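Side-chain contacts in cytolethal distending toxin subunit B (Escherichia coli, PDB 2F1N), which nicks DNA as the endonuclease subunit of a tripartite toxin and very probably causes the DNA damage that arrests intoxicated cells at G2/M: residues L80-S85 and Q91-Y96; S32-N37 and Q54-P59; T14-A19 and G139-F144. One frame throughout, in Å; residues are numbered along the deposited sequence.

Interaction 1: L80-S85 and Q91-Y96; sequences LIWNLS and QQVYIY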
# COMPACT_ATOMS: atom_id res chain seq x y z
N LEU A 80 9.27 9.65 7.83
CA LEU A 80 10.41 9.26 8.66
C LEU A 80 11.55 8.70 7.82
O LEU A 80 11.30 8.06 6.79
CB LEU A 80 9.98 8.22 9.74
CG LEU A 80 8.52 8.28 10.24
CD1 LEU A 80 8.11 6.93 10.89
CD2 LEU A 80 8.36 9.41 11.25
N ILE A 81 12.80 8.95 8.22
CA ILE A 81 13.90 8.28 7.60
C ILE A 81 14.36 7.16 8.50
O ILE A 81 14.51 7.33 9.72
CB ILE A 81 15.06 9.28 7.21
CG1 ILE A 81 14.62 10.07 5.99
CG2 ILE A 81 16.36 8.53 6.78
CD1 ILE A 81 15.53 11.27 5.58
N TRP A 82 14.61 6.01 7.88
CA TRP A 82 14.98 4.80 8.63
C TRP A 82 16.31 4.34 8.09
O TRP A 82 16.43 3.85 6.95
CB TRP A 82 13.88 3.73 8.50
CG TRP A 82 14.05 2.47 9.32
CD1 TRP A 82 14.84 2.28 10.45
CD2 TRP A 82 13.40 1.22 9.06
NE1 TRP A 82 14.69 0.98 10.90
CE2 TRP A 82 13.80 0.32 10.08
CE3 TRP A 82 12.49 0.78 8.09
CZ2 TRP A 82 13.35 -1.02 10.13
CZ3 TRP A 82 11.99 -0.56 8.15
CH2 TRP A 82 12.43 -1.42 9.18
N ASN A 83 17.35 4.52 8.93
CA ASN A 83 18.71 4.16 8.50
C ASN A 83 18.89 2.68 8.73
O ASN A 83 18.69 2.22 9.85
CB ASN A 83 19.76 4.97 9.31
CG ASN A 83 21.18 4.84 8.73
OD1 ASN A 83 21.53 3.86 8.10
ND2 ASN A 83 22.01 5.86 8.96
N LEU A 84 19.24 1.93 7.69
CA LEU A 84 19.22 0.46 7.78
C LEU A 84 20.63 -0.12 7.93
O LEU A 84 20.78 -1.27 8.36
CB LEU A 84 18.56 -0.15 6.54
CG LEU A 84 17.07 0.14 6.33
CD1 LEU A 84 16.56 -0.46 5.05
CD2 LEU A 84 16.23 -0.41 7.52
N SER A 85 21.63 0.65 7.54
CA SER A 85 23.04 0.20 7.51
C SER A 85 23.87 1.28 6.85
O SER A 85 23.31 2.15 6.19
CB SER A 85 23.21 -1.11 6.71
OG SER A 85 24.57 -1.58 6.70
N GLN A 91 20.74 1.59 1.88
CA GLN A 91 21.30 2.13 3.14
C GLN A 91 20.22 2.82 4.01
O GLN A 91 20.25 2.75 5.24
CB GLN A 91 22.44 3.11 2.83
CG GLN A 91 23.62 2.50 2.03
CD GLN A 91 24.84 3.44 1.91
OE1 GLN A 91 25.96 3.03 2.18
NE2 GLN A 91 24.60 4.69 1.49
N GLN A 92 19.28 3.50 3.38
CA GLN A 92 18.18 4.09 4.16
C GLN A 92 16.87 3.98 3.40
O GLN A 92 16.85 3.94 2.16
CB GLN A 92 18.43 5.56 4.45
CG GLN A 92 19.70 5.86 5.23
CD GLN A 92 19.70 7.27 5.77
OE1 GLN A 92 19.83 7.48 6.99
NE2 GLN A 92 19.55 8.25 4.88
N VAL A 93 15.77 3.99 4.13
CA VAL A 93 14.48 4.00 3.45
C VAL A 93 13.61 5.09 4.07
O VAL A 93 13.89 5.54 5.21
CB VAL A 93 13.75 2.62 3.50
CG1 VAL A 93 14.49 1.52 2.64
CG2 VAL A 93 13.46 2.18 4.95
N TYR A 94 12.56 5.48 3.37
CA TYR A 94 11.61 6.48 3.83
C TYR A 94 10.32 5.80 4.25
O TYR A 94 9.83 4.91 3.57
CB TYR A 94 11.31 7.51 2.70
CG TYR A 94 12.45 8.47 2.49
CD1 TYR A 94 13.52 8.11 1.69
CD2 TYR A 94 12.43 9.71 3.10
CE1 TYR A 94 14.62 9.01 1.51
CE2 TYR A 94 13.45 10.60 2.92
CZ TYR A 94 14.54 10.25 2.10
OH TYR A 94 15.57 11.14 1.91
N ILE A 95 9.77 6.18 5.42
CA ILE A 95 8.48 5.64 5.85
C ILE A 95 7.45 6.74 5.89
O ILE A 95 7.72 7.82 6.44
CB ILE A 95 8.61 5.02 7.30
CG1 ILE A 95 9.67 3.90 7.34
CG2 ILE A 95 7.23 4.45 7.72
CD1 ILE A 95 9.86 3.34 8.80
N TYR A 96 6.27 6.50 5.34
CA TYR A 96 5.19 7.50 5.44
C TYR A 96 4.17 6.82 6.32
O TYR A 96 3.63 5.73 5.98
CB TYR A 96 4.63 7.82 4.02
CG TYR A 96 5.75 8.44 3.25
CD1 TYR A 96 6.01 9.82 3.37
CD2 TYR A 96 6.67 7.63 2.55
CE1 TYR A 96 7.11 10.41 2.73
CE2 TYR A 96 7.79 8.20 1.94
CZ TYR A 96 8.00 9.59 2.03
OH TYR A 96 9.14 10.15 1.46
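A β-hairpin carries this contact: strand 78-83 returns as strand 92-98, with short-segment axes 4.7 Å apart and running antiparallel at 148°. L80 with I95 and W82 with V93 are hydrogen-bonded pairs, each joined by two N-H...O=C bonds. That from W82 N to V93 O is 2.8 Å long and arrives nearly head-on to the carbonyl. Beyond N83 the chain leaves the strand, yet L84 N still donates to Q91 O, which also takes a weak bond from S85 N.

Alternation of the side chains gives the hairpin two different faces. On one, W82, V93, I95 and L80 are buried, and V93 and I95 both meet the same corner of the indole: W82 CE3 lies 3.6 Å from V93 CG2 and 3.7 Å from I95 CD1. L84 joins them from the turn, its CD2 3.5 Å above the centre of the W82 ring and its CD1 3.7 Å from V93 CG1. Within the DNase I-like fold this is the face that packs on helix 31-42, where I42 touches W82, L84 and V93. The other face carries the non-hydrogen-bonded pair I81 and Y94, whose side chains run alongside each other. With I81 CG1 beside the backbone N (chi1 -75°), that branch comes within 3.3 Å of Y94 CE2, while I81 CG2 meets the amide end of Q92 instead.

Interaction 2: S32-N37 and Q54-P59; sequences SKWNIN and QEAGSP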
# COMPACT_ATOMS: atom_id res chain seq x y z
N SER A 32 9.52 -6.14 16.48
CA SER A 32 10.04 -7.25 15.68
C SER A 32 9.48 -7.29 14.28
O SER A 32 10.21 -7.50 13.33
CB SER A 32 9.85 -8.61 16.37
OG SER A 32 10.72 -8.70 17.50
N LYS A 33 8.17 -7.07 14.16
CA LYS A 33 7.56 -7.08 12.85
C LYS A 33 8.19 -6.02 11.96
O LYS A 33 8.37 -6.29 10.77
CB LYS A 33 6.06 -6.91 12.93
CG LYS A 33 5.37 -8.21 13.36
CD LYS A 33 3.93 -7.96 13.75
CE LYS A 33 3.26 -9.31 14.07
NZ LYS A 33 1.80 -9.21 14.31
N TRP A 34 8.52 -4.85 12.52
CA TRP A 34 9.27 -3.87 11.72
C TRP A 34 10.75 -4.20 11.57
O TRP A 34 11.24 -4.31 10.46
CB TRP A 34 9.10 -2.46 12.27
CG TRP A 34 7.80 -1.85 11.82
CD1 TRP A 34 6.58 -1.89 12.48
CD2 TRP A 34 7.60 -1.06 10.64
NE1 TRP A 34 5.63 -1.21 11.75
CE2 TRP A 34 6.23 -0.67 10.63
CE3 TRP A 34 8.43 -0.69 9.57
CZ2 TRP A 34 5.67 0.09 9.60
CZ3 TRP A 34 7.89 0.14 8.57
CH2 TRP A 34 6.52 0.50 8.59
N ASN A 35 11.47 -4.37 12.70
CA ASN A 35 12.95 -4.48 12.64
C ASN A 35 13.44 -5.76 12.00
O ASN A 35 14.53 -5.76 11.42
CB ASN A 35 13.65 -4.29 14.01
CG ASN A 35 15.19 -4.03 13.87
OD1 ASN A 35 15.66 -3.23 13.03
ND2 ASN A 35 15.99 -4.71 14.72
N ILE A 36 12.63 -6.81 12.09
CA ILE A 36 12.95 -8.06 11.38
C ILE A 36 12.17 -8.26 10.09
O ILE A 36 12.78 -8.30 9.02
CB ILE A 36 12.80 -9.29 12.33
CG1 ILE A 36 13.48 -9.01 13.66
CG2 ILE A 36 13.36 -10.56 11.64
CD1 ILE A 36 14.97 -8.92 13.56
N ASN A 37 10.85 -8.35 10.16
CA ASN A 37 10.06 -8.79 9.01
C ASN A 37 9.91 -7.74 7.92
O ASN A 37 10.18 -8.02 6.77
CB ASN A 37 8.70 -9.31 9.44
CG ASN A 37 8.84 -10.40 10.52
OD1 ASN A 37 9.50 -11.44 10.29
ND2 ASN A 37 8.27 -10.16 11.67
N GLN A 54 -0.63 -2.40 6.34
CA GLN A 54 -1.87 -2.16 7.09
C GLN A 54 -1.73 -2.74 8.52
O GLN A 54 -0.84 -3.56 8.75
CB GLN A 54 -3.11 -2.78 6.39
CG GLN A 54 -3.19 -2.30 4.88
CD GLN A 54 -2.33 -3.19 4.00
OE1 GLN A 54 -2.23 -4.40 4.23
NE2 GLN A 54 -1.62 -2.57 3.01
N GLU A 55 -2.56 -2.25 9.44
CA GLU A 55 -2.43 -2.57 10.90
C GLU A 55 -0.96 -2.42 11.30
O GLU A 55 -0.35 -3.33 11.89
CB GLU A 55 -2.97 -3.97 11.19
CG GLU A 55 -4.43 -4.08 10.73
CD GLU A 55 -5.12 -5.38 11.16
OE1 GLU A 55 -4.77 -5.97 12.23
OE2 GLU A 55 -6.07 -5.73 10.44
N ALA A 56 -0.40 -1.24 11.00
CA ALA A 56 1.05 -1.07 11.01
C ALA A 56 1.63 -0.89 12.43
O ALA A 56 2.86 -0.95 12.60
CB ALA A 56 1.47 0.13 10.11
N GLY A 57 0.79 -0.71 13.45
CA GLY A 57 1.38 -0.52 14.78
C GLY A 57 2.07 0.85 14.87
O GLY A 57 1.47 1.88 14.56
N SER A 58 3.30 0.83 15.31
CA SER A 58 4.12 2.01 15.50
C SER A 58 5.33 1.78 14.60
O SER A 58 5.75 0.63 14.40
CB SER A 58 4.55 2.10 16.97
OG SER A 58 3.46 2.60 17.78
N PRO A 59 5.91 2.84 14.05
CA PRO A 59 7.11 2.67 13.21
C PRO A 59 8.32 2.21 14.06
O PRO A 59 8.23 2.27 15.31
CB PRO A 59 7.35 4.07 12.63
CG PRO A 59 6.68 5.02 13.59
CD PRO A 59 5.52 4.25 14.19
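W34 reaches from helix 31-42 to the backbone of segment 54-59, the end of strand 50-56 and the loop after it, and on the helix side W34 alone makes the contact. The side chain of W34 sets out toward the other segment; the chi1 of -81° sets CG beside the backbone N, and from there the NE1 corner of the ring turns to the backbone of A56 and S58. At CG the nearest atom across the contact is S58 O, 4.1 Å away. CD1 comes closer to the same oxygen, at 3.3 Å. The nitrogen is where the contact becomes specific: W34 NE1 donates to A56 O over 2.9 Å, with an N-H...O angle of 175°. The acceptor lies in the plane of the indole, and the donor in turn lies in the carbonyl plane of A56, at a C=O...N angle of 155°. S58 O is also near W34 NE1, at 3.2 Å, but its angle is too poor for a hydrogen bond. Further round the ring, CE2 has P59 CA 4.3 Å above one face, offset toward the rim, and CZ2 ends 4.2 Å from A56 CB. At the far side of the ring CZ3 meets I95 of strand 92-98.

Strand 18-25, helix 31-42 and strand 50-56 form a β-α-β unit, and the indole spans from its helix to the exit of its second strand. G57 O is held by N108, and S58 is tied to the region before the helix through its OG bond to S27 O and the bond its backbone N gives to T30 OG1.

A straight bond, coplanar on both sides, constrains the rotation of the indole as well as its distance, and it satisfies the polar N-H of an otherwise apolar, buried ring.

Interaction 3: T14-A19 and G139-F144; sequences TDFRVA and GNDAFF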
# COMPACT_ATOMS: atom_id res chain seq x y z
N THR A 14 6.03 -1.41 -14.28
CA THR A 14 6.90 -2.59 -14.40
C THR A 14 8.36 -2.40 -14.00
O THR A 14 9.10 -3.36 -13.94
CB THR A 14 6.81 -3.25 -15.82
OG1 THR A 14 7.37 -2.38 -16.81
CG2 THR A 14 5.36 -3.40 -16.25
N ASP A 15 8.78 -1.16 -13.72
CA ASP A 15 10.15 -0.90 -13.27
C ASP A 15 10.29 -1.24 -11.78
O ASP A 15 11.41 -1.46 -11.29
CB ASP A 15 10.52 0.58 -13.48
CG ASP A 15 11.06 0.87 -14.89
OD1 ASP A 15 10.78 0.11 -15.85
OD2 ASP A 15 11.75 1.88 -15.12
N PHE A 16 9.15 -1.26 -11.08
CA PHE A 16 9.10 -1.42 -9.61
C PHE A 16 8.73 -2.85 -9.17
O PHE A 16 7.87 -3.48 -9.78
CB PHE A 16 8.03 -0.50 -9.02
CG PHE A 16 8.30 0.98 -9.20
CD1 PHE A 16 8.04 1.61 -10.41
CD2 PHE A 16 8.78 1.74 -8.14
CE1 PHE A 16 8.27 2.98 -10.57
CE2 PHE A 16 9.02 3.12 -8.27
CZ PHE A 16 8.77 3.74 -9.49
N ARG A 17 9.36 -3.33 -8.08
CA ARG A 17 8.83 -4.48 -7.32
C ARG A 17 8.14 -3.85 -6.12
O ARG A 17 8.76 -3.07 -5.41
CB ARG A 17 9.97 -5.36 -6.80
CG ARG A 17 10.66 -6.20 -7.84
CD ARG A 17 11.78 -7.05 -7.26
NE ARG A 17 11.47 -7.66 -5.96
CZ ARG A 17 10.81 -8.81 -5.81
NH1 ARG A 17 10.40 -9.46 -6.89
NH2 ARG A 17 10.56 -9.31 -4.60
N VAL A 18 6.86 -4.15 -5.94
CA VAL A 18 6.13 -3.58 -4.81
C VAL A 18 5.47 -4.73 -4.05
O VAL A 18 5.45 -5.88 -4.50
CB VAL A 18 5.07 -2.53 -5.27
CG1 VAL A 18 5.73 -1.43 -6.17
CG2 VAL A 18 3.95 -3.19 -6.04
N ALA A 19 4.95 -4.43 -2.87
CA ALA A 19 4.24 -5.47 -2.10
C ALA A 19 3.30 -4.84 -1.08
O ALA A 19 3.31 -3.63 -0.86
CB ALA A 19 5.28 -6.38 -1.33
N GLY A 139 8.00 10.16 -9.34
CA GLY A 139 7.92 10.37 -10.79
C GLY A 139 6.48 10.33 -11.28
O GLY A 139 5.58 10.98 -10.72
N ASN A 140 6.25 9.53 -12.31
CA ASN A 140 4.95 9.46 -12.95
C ASN A 140 4.02 8.38 -12.39
O ASN A 140 3.00 8.08 -13.00
CB ASN A 140 5.22 9.15 -14.42
CG ASN A 140 4.09 9.51 -15.28
OD1 ASN A 140 3.71 10.70 -15.37
ND2 ASN A 140 3.54 8.51 -15.99
N ASP A 141 4.38 7.82 -11.22
CA ASP A 141 3.65 6.69 -10.64
C ASP A 141 3.25 7.03 -9.20
O ASP A 141 4.00 7.69 -8.50
CB ASP A 141 4.58 5.50 -10.61
CG ASP A 141 5.05 5.10 -11.99
OD1 ASP A 141 4.21 4.86 -12.84
OD2 ASP A 141 6.24 4.99 -12.28
N ALA A 142 2.06 6.57 -8.80
CA ALA A 142 1.59 6.82 -7.45
C ALA A 142 1.25 5.47 -6.82
O ALA A 142 0.67 4.58 -7.46
CB ALA A 142 0.36 7.74 -7.50
N PHE A 143 1.53 5.34 -5.51
CA PHE A 143 1.27 4.08 -4.84
C PHE A 143 0.53 4.39 -3.54
O PHE A 143 0.94 5.30 -2.83
CB PHE A 143 2.61 3.44 -4.50
CG PHE A 143 3.44 3.14 -5.71
CD1 PHE A 143 3.27 1.93 -6.40
CD2 PHE A 143 4.35 4.07 -6.18
CE1 PHE A 143 4.04 1.65 -7.56
CE2 PHE A 143 5.13 3.80 -7.34
CZ PHE A 143 4.96 2.59 -7.99
N PHE A 144 -0.57 3.66 -3.30
CA PHE A 144 -1.40 3.84 -2.10
C PHE A 144 -1.41 2.59 -1.26
O PHE A 144 -1.29 1.47 -1.77
CB PHE A 144 -2.86 4.16 -2.45
CG PHE A 144 -3.04 5.55 -3.06
CD1 PHE A 144 -2.65 5.79 -4.36
CD2 PHE A 144 -3.46 6.60 -2.27
CE1 PHE A 144 -2.79 7.11 -4.94
CE2 PHE A 144 -3.62 7.89 -2.80
CZ PHE A 144 -3.25 8.16 -4.13
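The backbones of segments 14-19 and 139-144 stay well apart, with F16 and D141 9.8 Å and V18 and F143 9.1 Å from CA to CA, and no hydrogen bond crosses between them. Side chains span the gap. F143 turns the edge of its ring to the face of F16 in a T-shaped (edge-to-face) pair, tilted rather than upright: the ring centroids are 5.0 Å apart and the planes meet at 55°. The contact atom is F143 CZ, which stands 3.8 Å above the F16 ring and over its centre. Beside CZ, F143 CE1 lies 3.8 Å from V18 CG1, so the end of one phenyl group touches both an aromatic face and a methyl.

D141 comes in on the same side of the F16 ring, but at its CE1 rim. Its OD2 is 3.3 Å from F16 CE1, and the carboxylate plane is turned 85° from the ring. OD1 lies close to the carboxylate of D12, which might raise one of their pKa values.

F16 lies just before strand 18-25 of one sheet and V18 begins it, whereas D141 and F143 belong to strand 141-147 of the other. I50 of neighbouring strand 50-56 touches F16, V18 and F143, and M181 and L183 touch V18 from the second sheet. Apolar side chains meeting between two facing mixed sheets are characteristic of the β-sandwich core of DNase I-like nucleases.

How the interactions relate
All three contacts reach the same eight-stranded sheet. Interactions 1 and 2 are neighbours, with centres 13 Å apart and in direct touch: W82 CH2 lies 3.4 Å from W34 O, and L80 CD1 lies 3.4 Å from P59 CB. Helix 31-42 and the loop after strand 50-56 thus both pack against the hairpin. Interaction 3 stands apart, its centre 18 Å from that of interaction 1 and 21 Å from that of interaction 2. Along the chain, interaction 2 closes before interaction 1 opens, and both are nested within the loop closed by interaction 3, which brings the chain's beginning against strand 141-147 of the second sheet, joining the two sheets of the nuclease fold.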